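Local coordinates for ubiquitin-conjugating enzyme E2-21 kDa (Pichia angusta, PDB 5NL8), which catalyses the covalent attachment of ubiquitin to other proteins as Pex4, an E2 conjugating enzyme required for peroxisome biogenesis, probably through a thioester intermediate, at residues Asp76-Lys81 against Gln127-Ala132; Cys105-Met108 against Asn114-Thr117. All blocks are in the same frame, centred on the assembly; numbering follows the deposited sequence.

How the contacts relate
From the N terminus, the chain first reaches Asp76-Lys81, a proline-rich loop that runs into strand 79-82, one of the two outermost strands of the four-stranded sheet. It then passes helix 87-94 and enters Cys105-Met108 at the end of strand 104-105; Asn114-Thr117 comes back to it and closes contact 2 around a five-residue loop. Beyond lie the predicted active-site Cys121 and helix 122-126; Gln127-Ala132 then returns to the prolines and closes contact 1 over 45 intervening residues. Contact 2 is therefore nested inside contact 1. Their centres are about 21 Å apart, yet Lys81 CD packs 4.0 Å from Thr117 O. Contact 1 joins the edge-strand approach to the loop after helix 122-126; contact 2 closes the loop preceding Cys121.

Contact 1: Asp76-Lys81 against Gln127-Ala132; sequences DPPKIK and QKWSPA
Pro77 and Pro78 lie over one face of the Trp129 indole, joining the Tyr-Pro-X-X-Pro-Pro motif of the ubiquitin-conjugating (UBC) fold to the loop between helices 122-126 and 135-147. The two prolines divide the ring system between them. Pro77 CB sits above the five-membered ring, 3.8 Å from its centroid, and comes within 3.5 Å of Trp129 CG. Pro78 sends CD over the six-membered ring in a second CH-pi contact, 16° off the normal, its ring crossing the indole at about a right angle. Trp129 reaches this place because CG is anti to its backbone N (chi1 -174°), a torsion that turns the indole toward the two prolines. No hydrogen bond links the segments directly, but the indole N-H goes to Pro74 O, just ahead of Asp76-Lys81, and Trp133 meets the ring as well. A leucine in place of Trp129 would probably leave the two prolines without a flat surface to lie on and Pro74 O without its indole donor. Just after the tryptophan in sequence, the loop bends in an ST turn, in which Ser130 OG accepts from Ala132 N at 3.2 Å.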
ATOM      1  N   ASP A  76      14.814   9.438   9.142  1.00 77.82           N
ATOM      2  CA  ASP A  76      14.185   9.617   7.841  1.00 63.17           C
ATOM      3  C   ASP A  76      13.123   8.544   7.627  1.00 53.83           C
ATOM      4  O   ASP A  76      13.242   7.438   8.151  1.00 47.22           O
ATOM      5  CB  ASP A  76      15.234   9.581   6.727  1.00 64.37           C
ATOM      6  CG  ASP A  76      15.829  10.946   6.449  1.00 74.50           C
ATOM      7  OD1 ASP A  76      15.095  11.950   6.576  1.00 75.21           O
ATOM      8  OD2 ASP A  76      17.028  11.018   6.107  1.00 83.56           O
ATOM      9  N   PRO A  77      12.071   8.875   6.866  1.00 57.75           N
ATOM     10  CA  PRO A  77      10.951   7.954   6.642  1.00 60.45           C
ATOM     11  C   PRO A  77      11.300   6.804   5.701  1.00 51.22           C
ATOM     12  O   PRO A  77      12.246   6.917   4.923  1.00 51.52           O
ATOM     13  CB  PRO A  77       9.882   8.856   6.019  1.00 57.76           C
ATOM     14  CG  PRO A  77      10.659   9.923   5.333  1.00 54.68           C
ATOM     15  CD  PRO A  77      11.848  10.178   6.212  1.00 57.64           C
ATOM     16  N   PRO A  78      10.545   5.700   5.778  1.00 43.42           N
ATOM     17  CA  PRO A  78      10.722   4.588   4.837  1.00 43.92           C
ATOM     18  C   PRO A  78      10.319   4.989   3.425  1.00 46.10           C
ATOM     19  O   PRO A  78       9.453   5.849   3.268  1.00 44.38           O
ATOM     20  CB  PRO A  78       9.779   3.505   5.377  1.00 43.78           C
ATOM     21  CG  PRO A  78       9.458   3.917   6.782  1.00 41.61           C
ATOM     22  CD  PRO A  78       9.520   5.407   6.794  1.00 37.34           C
ATOM     23  N   LYS A  79      10.942   4.384   2.420  1.00 43.01           N
ATOM     24  CA  LYS A  79      10.490   4.547   1.045  1.00 41.11           C
ATOM     25  C   LYS A  79       9.536   3.407   0.727  1.00 46.96           C
ATOM     26  O   LYS A  79       9.842   2.247   0.984  1.00 35.11           O
ATOM     27  CB  LYS A  79      11.667   4.566   0.066  1.00 45.99           C
ATOM     28  CG  LYS A  79      12.502   5.837   0.124  1.00 67.59           C
ATOM     29  CD  LYS A  79      13.633   5.805  -0.893  1.00 77.81           C
ATOM     30  CE  LYS A  79      14.601   6.959  -0.681  1.00 85.16           C
ATOM     31  NZ  LYS A  79      15.901   6.727  -1.372  1.00 90.71           N
ATOM     32  N   ILE A  80       8.369   3.730   0.186  1.00 32.83           N
ATOM     33  CA  ILE A  80       7.338   2.719   0.015  1.00 34.93           C
ATOM     34  C   ILE A  80       6.783   2.728  -1.402  1.00 33.70           C
ATOM     35  O   ILE A  80       6.588   3.790  -1.994  1.00 43.25           O
ATOM     36  CB  ILE A  80       6.201   2.927   1.042  1.00 35.51           C
ATOM     37  CG1 ILE A  80       6.777   2.863   2.459  1.00 40.61           C
ATOM     38  CG2 ILE A  80       5.102   1.897   0.859  1.00 29.01           C
ATOM     39  CD1 ILE A  80       5.768   3.016   3.565  1.00 48.15           C
ATOM     40  N   LYS A  81       6.552   1.540  -1.954  1.00 33.41           N
ATOM     41  CA  LYS A  81       5.955   1.437  -3.279  1.00 28.00           C
ATOM     42  C   LYS A  81       4.915   0.324  -3.343  1.00 31.96           C
ATOM     43  O   LYS A  81       4.993  -0.652  -2.600  1.00 29.75           O
ATOM     44  CB  LYS A  81       7.033   1.200  -4.346  1.00 24.85           C
ATOM     45  CG  LYS A  81       7.638  -0.202  -4.330  1.00 27.29           C
ATOM     46  CD  LYS A  81       8.573  -0.429  -5.516  1.00 42.17           C
ATOM     47  CE  LYS A  81       9.081  -1.865  -5.554  1.00 49.25           C
ATOM     48  NZ  LYS A  81      10.046  -2.100  -6.665  1.00 47.40           N
ATOM     49  N   GLN A 127       6.427  15.047   4.374  1.00 69.10           N
ATOM     50  CA  GLN A 127       5.725  16.156   5.005  1.00 77.10           C
ATOM     51  C   GLN A 127       5.132  15.772   6.359  1.00 73.61           C
ATOM     52  O   GLN A 127       4.901  16.633   7.205  1.00 76.61           O
ATOM     53  CB  GLN A 127       4.619  16.680   4.087  1.00 81.06           C
ATOM     54  CG  GLN A 127       5.119  17.216   2.755  1.00 90.66           C
ATOM     55  CD  GLN A 127       6.280  18.179   2.908  1.00 99.22           C
ATOM     56  OE1 GLN A 127       7.397  17.895   2.473  1.00101.30           O
ATOM     57  NE2 GLN A 127       6.021  19.325   3.526  1.00101.65           N
ATOM     58  N   LYS A 128       4.891  14.483   6.567  1.00 70.79           N
ATOM     59  CA  LYS A 128       4.243  14.030   7.794  1.00 77.71           C
ATOM     60  C   LYS A 128       5.207  13.422   8.814  1.00 78.77           C
ATOM     61  O   LYS A 128       5.011  13.574  10.018  1.00 77.66           O
ATOM     62  CB  LYS A 128       3.145  13.010   7.468  1.00 74.50           C
ATOM     63  CG  LYS A 128       1.851  13.619   6.948  1.00 83.81           C
ATOM     64  CD  LYS A 128       0.635  12.814   7.398  1.00 91.91           C
ATOM     65  CE  LYS A 128       0.254  13.151   8.838  1.00 93.59           C
ATOM     66  NZ  LYS A 128      -1.035  12.528   9.257  1.00 85.24           N
ATOM     67  N   TRP A 129       6.246  12.746   8.330  1.00 79.35           N
ATOM     68  CA  TRP A 129       7.072  11.888   9.180  1.00 66.22           C
ATOM     69  C   TRP A 129       7.813  12.615  10.307  1.00 62.49           C
ATOM     70  O   TRP A 129       8.302  13.732  10.140  1.00 64.43           O
ATOM     71  CB  TRP A 129       8.087  11.123   8.325  1.00 55.85           C
ATOM     72  CG  TRP A 129       8.872  10.110   9.105  1.00 58.66           C
ATOM     73  CD1 TRP A 129      10.091  10.291   9.692  1.00 56.88           C
ATOM     74  CD2 TRP A 129       8.488   8.759   9.392  1.00 51.72           C
ATOM     75  NE1 TRP A 129      10.490   9.138  10.323  1.00 49.66           N
ATOM     76  CE2 TRP A 129       9.522   8.183  10.155  1.00 50.50           C
ATOM     77  CE3 TRP A 129       7.368   7.983   9.077  1.00 40.32           C
ATOM     78  CZ2 TRP A 129       9.471   6.866  10.608  1.00 52.64           C
ATOM     79  CZ3 TRP A 129       7.321   6.674   9.526  1.00 46.60           C
ATOM     80  CH2 TRP A 129       8.364   6.130  10.285  1.00 43.75           C
ATOM     81  N   SER A 130       7.881  11.947  11.456  1.00 58.80           N
ATOM     82  CA  SER A 130       8.644  12.402  12.611  1.00 69.14           C
ATOM     83  C   SER A 130       9.178  11.165  13.336  1.00 79.73           C
ATOM     84  O   SER A 130       8.652  10.070  13.144  1.00 80.23           O
ATOM     85  CB  SER A 130       7.777  13.256  13.540  1.00 70.26           C
ATOM     86  OG  SER A 130       7.132  12.458  14.517  1.00 75.80           O
ATOM     87  N   PRO A 131      10.225  11.325  14.165  1.00 78.63           N
ATOM     88  CA  PRO A 131      10.803  10.168  14.864  1.00 70.57           C
ATOM     89  C   PRO A 131       9.824   9.442  15.789  1.00 70.24           C
ATOM     90  O   PRO A 131      10.140   8.355  16.273  1.00 60.20           O
ATOM     91  CB  PRO A 131      11.944  10.787  15.676  1.00 79.63           C
ATOM     92  CG  PRO A 131      12.311  12.016  14.925  1.00 86.24           C
ATOM     93  CD  PRO A 131      11.022  12.546  14.376  1.00 82.09           C
ATOM     94  N   ALA A 132       8.657  10.034  16.028  1.00 72.39           N
ATOM     95  CA  ALA A 132       7.634   9.411  16.860  1.00 68.86           C
ATOM     96  C   ALA A 132       6.822   8.389  16.068  1.00 64.88           C
ATOM     97  O   ALA A 132       6.076   7.595  16.643  1.00 62.42           O
ATOM     98  CB  ALA A 132       6.716  10.470  17.451  1.00 70.61           C
TER

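Contact 2: Cys105-Met108 against Asn114-Thr117; sequences CYKM and NFKT
Met108 and Phe115 bring the two backbones together, their CA atoms 6.3 Å apart. Lys107 and Met108 are extended, whereas the chain from Phe115 to Thr117 has helical backbone angles without regular helical bonds. No direct hydrogen bond crosses; two waters do the bridging. Phe115 O accepts from both, at 2.8 Å from water 1 and 2.9 Å from water 2. Water 2 in turn takes the backbone N-H of Met108, and water 1 accepts from Lys107 NZ at 2.9 Å.

The Lys107 chain bends at chi2 (-76°) and crosses the phenyl group of Phe115 at about a right angle, its CD 3.9 Å from CZ. Its ammonium group also bonds to Phe85 O, so the lysine spans two backbone carbonyls, one directly and one through water. Phe115 holds CG anti to its backbone N (chi1 -174°), which carries CZ to the lysine and CD1 to within 4.0 Å of Met108 O. Water 2 lies over one face of the ring, displaced toward the rim, and Tyr178 meets the ring edge-to-face. Asn114 shapes the second segment: OD1 accepts from Lys116 N in the carbonyl plane and from Thr117 N, which stands 55° out of that plane. The former bond closes an Asx turn.

The His-Pro-Asn signature of ubiquitin-conjugating enzymes falls between the two segments and precedes Cys121, the predicted thioester-forming cysteine, whose side chain is about 11 Å from that of Met108; the water-bridged segments bracket this loop, an arrangement consistent with the active-site region of an E2.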
ATOM      1  N   CYS A 105      -4.852  -7.287  -6.114  1.00 33.25           N
ATOM      2  CA  CYS A 105      -4.804  -6.514  -7.350  1.00 36.89           C
ATOM      3  C   CYS A 105      -3.390  -6.001  -7.607  1.00 32.99           C
ATOM      4  O   CYS A 105      -2.758  -5.440  -6.715  1.00 27.54           O
ATOM      5  CB  CYS A 105      -5.784  -5.345  -7.292  1.00 26.25           C
ATOM      6  SG  CYS A 105      -5.772  -4.320  -8.779  1.00 39.14           S
ATOM      7  N   TYR A 106      -2.897  -6.183  -8.827  1.00 29.54           N
ATOM      8  CA  TYR A 106      -1.508  -5.843  -9.126  1.00 28.10           C
ATOM      9  C   TYR A 106      -1.351  -4.646 -10.062  1.00 30.73           C
ATOM     10  O   TYR A 106      -0.354  -4.538 -10.776  1.00 33.58           O
ATOM     11  CB  TYR A 106      -0.786  -7.055  -9.714  1.00 29.97           C
ATOM     12  CG  TYR A 106      -0.539  -8.142  -8.700  1.00 30.22           C
ATOM     13  CD1 TYR A 106       0.431  -7.989  -7.720  1.00 24.41           C
ATOM     14  CD2 TYR A 106      -1.279  -9.317  -8.715  1.00 37.06           C
ATOM     15  CE1 TYR A 106       0.663  -8.974  -6.787  1.00 32.85           C
ATOM     16  CE2 TYR A 106      -1.054 -10.310  -7.781  1.00 29.46           C
ATOM     17  CZ  TYR A 106      -0.080 -10.133  -6.822  1.00 36.22           C
ATOM     18  OH  TYR A 106       0.157 -11.112  -5.888  1.00 40.26           O
ATOM     19  N   LYS A 107      -2.340  -3.759 -10.057  1.00 31.80           N
ATOM     20  CA  LYS A 107      -2.229  -2.453 -10.699  1.00 28.93           C
ATOM     21  C   LYS A 107      -2.796  -1.410  -9.738  1.00 33.73           C
ATOM     22  O   LYS A 107      -3.839  -1.638  -9.131  1.00 38.13           O
ATOM     23  CB  LYS A 107      -2.978  -2.420 -12.035  1.00 31.51           C
ATOM     24  CG  LYS A 107      -2.405  -3.317 -13.130  1.00 40.62           C
ATOM     25  CD  LYS A 107      -1.144  -2.728 -13.753  1.00 36.30           C
ATOM     26  CE  LYS A 107      -0.727  -3.518 -14.988  1.00 39.77           C
ATOM     27  NZ  LYS A 107       0.556  -3.027 -15.576  1.00 29.33           N
ATOM     28  N   MET A 108      -2.109  -0.280  -9.580  1.00 26.35           N
ATOM     29  CA  MET A 108      -2.593   0.768  -8.680  1.00 27.12           C
ATOM     30  C   MET A 108      -2.749   2.107  -9.399  1.00 34.83           C
ATOM     31  O   MET A 108      -1.785   2.857  -9.551  1.00 35.09           O
ATOM     32  CB  MET A 108      -1.657   0.919  -7.473  1.00 26.78           C
ATOM     33  CG  MET A 108      -1.926   2.152  -6.597  1.00 26.10           C
ATOM     34  SD  MET A 108      -3.658   2.410  -6.152  1.00 34.51           S
ATOM     35  CE  MET A 108      -3.885   1.089  -4.971  1.00 33.32           C
ATOM     36  N   ASN A 114       3.047   6.253  -9.240  1.00 32.99           N
ATOM     37  CA  ASN A 114       3.571   5.931 -10.567  1.00 38.29           C
ATOM     38  C   ASN A 114       2.964   4.624 -11.071  1.00 35.05           C
ATOM     39  O   ASN A 114       3.217   3.560 -10.508  1.00 28.64           O
ATOM     40  CB  ASN A 114       5.101   5.839 -10.525  1.00 33.13           C
ATOM     41  CG  ASN A 114       5.732   5.710 -11.909  1.00 42.40           C
ATOM     42  OD1 ASN A 114       5.331   4.876 -12.719  1.00 38.96           O
ATOM     43  ND2 ASN A 114       6.732   6.541 -12.178  1.00 41.60           N
ATOM     44  N   PHE A 115       2.169   4.708 -12.134  1.00 30.83           N
ATOM     45  CA  PHE A 115       1.415   3.551 -12.610  1.00 29.58           C
ATOM     46  C   PHE A 115       2.312   2.406 -13.084  1.00 37.38           C
ATOM     47  O   PHE A 115       1.920   1.241 -13.026  1.00 31.07           O
ATOM     48  CB  PHE A 115       0.462   3.963 -13.736  1.00 34.91           C
ATOM     49  CG  PHE A 115      -0.457   2.860 -14.190  1.00 37.76           C
ATOM     50  CD1 PHE A 115      -1.659   2.628 -13.540  1.00 38.28           C
ATOM     51  CD2 PHE A 115      -0.114   2.055 -15.262  1.00 27.30           C
ATOM     52  CE1 PHE A 115      -2.506   1.613 -13.956  1.00 38.58           C
ATOM     53  CE2 PHE A 115      -0.954   1.039 -15.683  1.00 34.85           C
ATOM     54  CZ  PHE A 115      -2.152   0.819 -15.030  1.00 40.69           C
ATOM     55  N   LYS A 116       3.515   2.731 -13.546  1.00 32.44           N
ATOM     56  CA  LYS A 116       4.406   1.701 -14.075  1.00 40.81           C
ATOM     57  C   LYS A 116       5.248   1.035 -12.979  1.00 40.28           C
ATOM     58  O   LYS A 116       5.345  -0.196 -12.933  1.00 33.90           O
ATOM     59  CB  LYS A 116       5.320   2.283 -15.154  1.00 38.07           C
ATOM     60  CG  LYS A 116       6.512   1.401 -15.486  1.00 55.82           C
ATOM     61  CD  LYS A 116       7.367   1.986 -16.601  1.00 72.56           C
ATOM     62  CE  LYS A 116       8.778   2.283 -16.121  1.00 83.98           C
ATOM     63  NZ  LYS A 116       9.812   1.703 -17.023  1.00 89.06           N
ATOM     64  N   THR A 117       5.837   1.844 -12.096  1.00 29.80           N
ATOM     65  CA  THR A 117       6.777   1.345 -11.089  1.00 28.77           C
ATOM     66  C   THR A 117       6.118   1.098  -9.735  1.00 39.37           C
ATOM     67  O   THR A 117       6.612   0.306  -8.931  1.00 41.26           O
ATOM     68  CB  THR A 117       7.943   2.327 -10.875  1.00 31.20           C
ATOM     69  OG1 THR A 117       7.456   3.518 -10.244  1.00 34.14           O
ATOM     70  CG2 THR A 117       8.604   2.684 -12.208  1.00 29.50           C
TER
HETATM   71  O   HOH W   1       2.193  -0.720 -15.071  1.00 39.37           O
HETATM   72  O   HOH W   2      -0.512   0.185 -11.813  1.00 32.96           O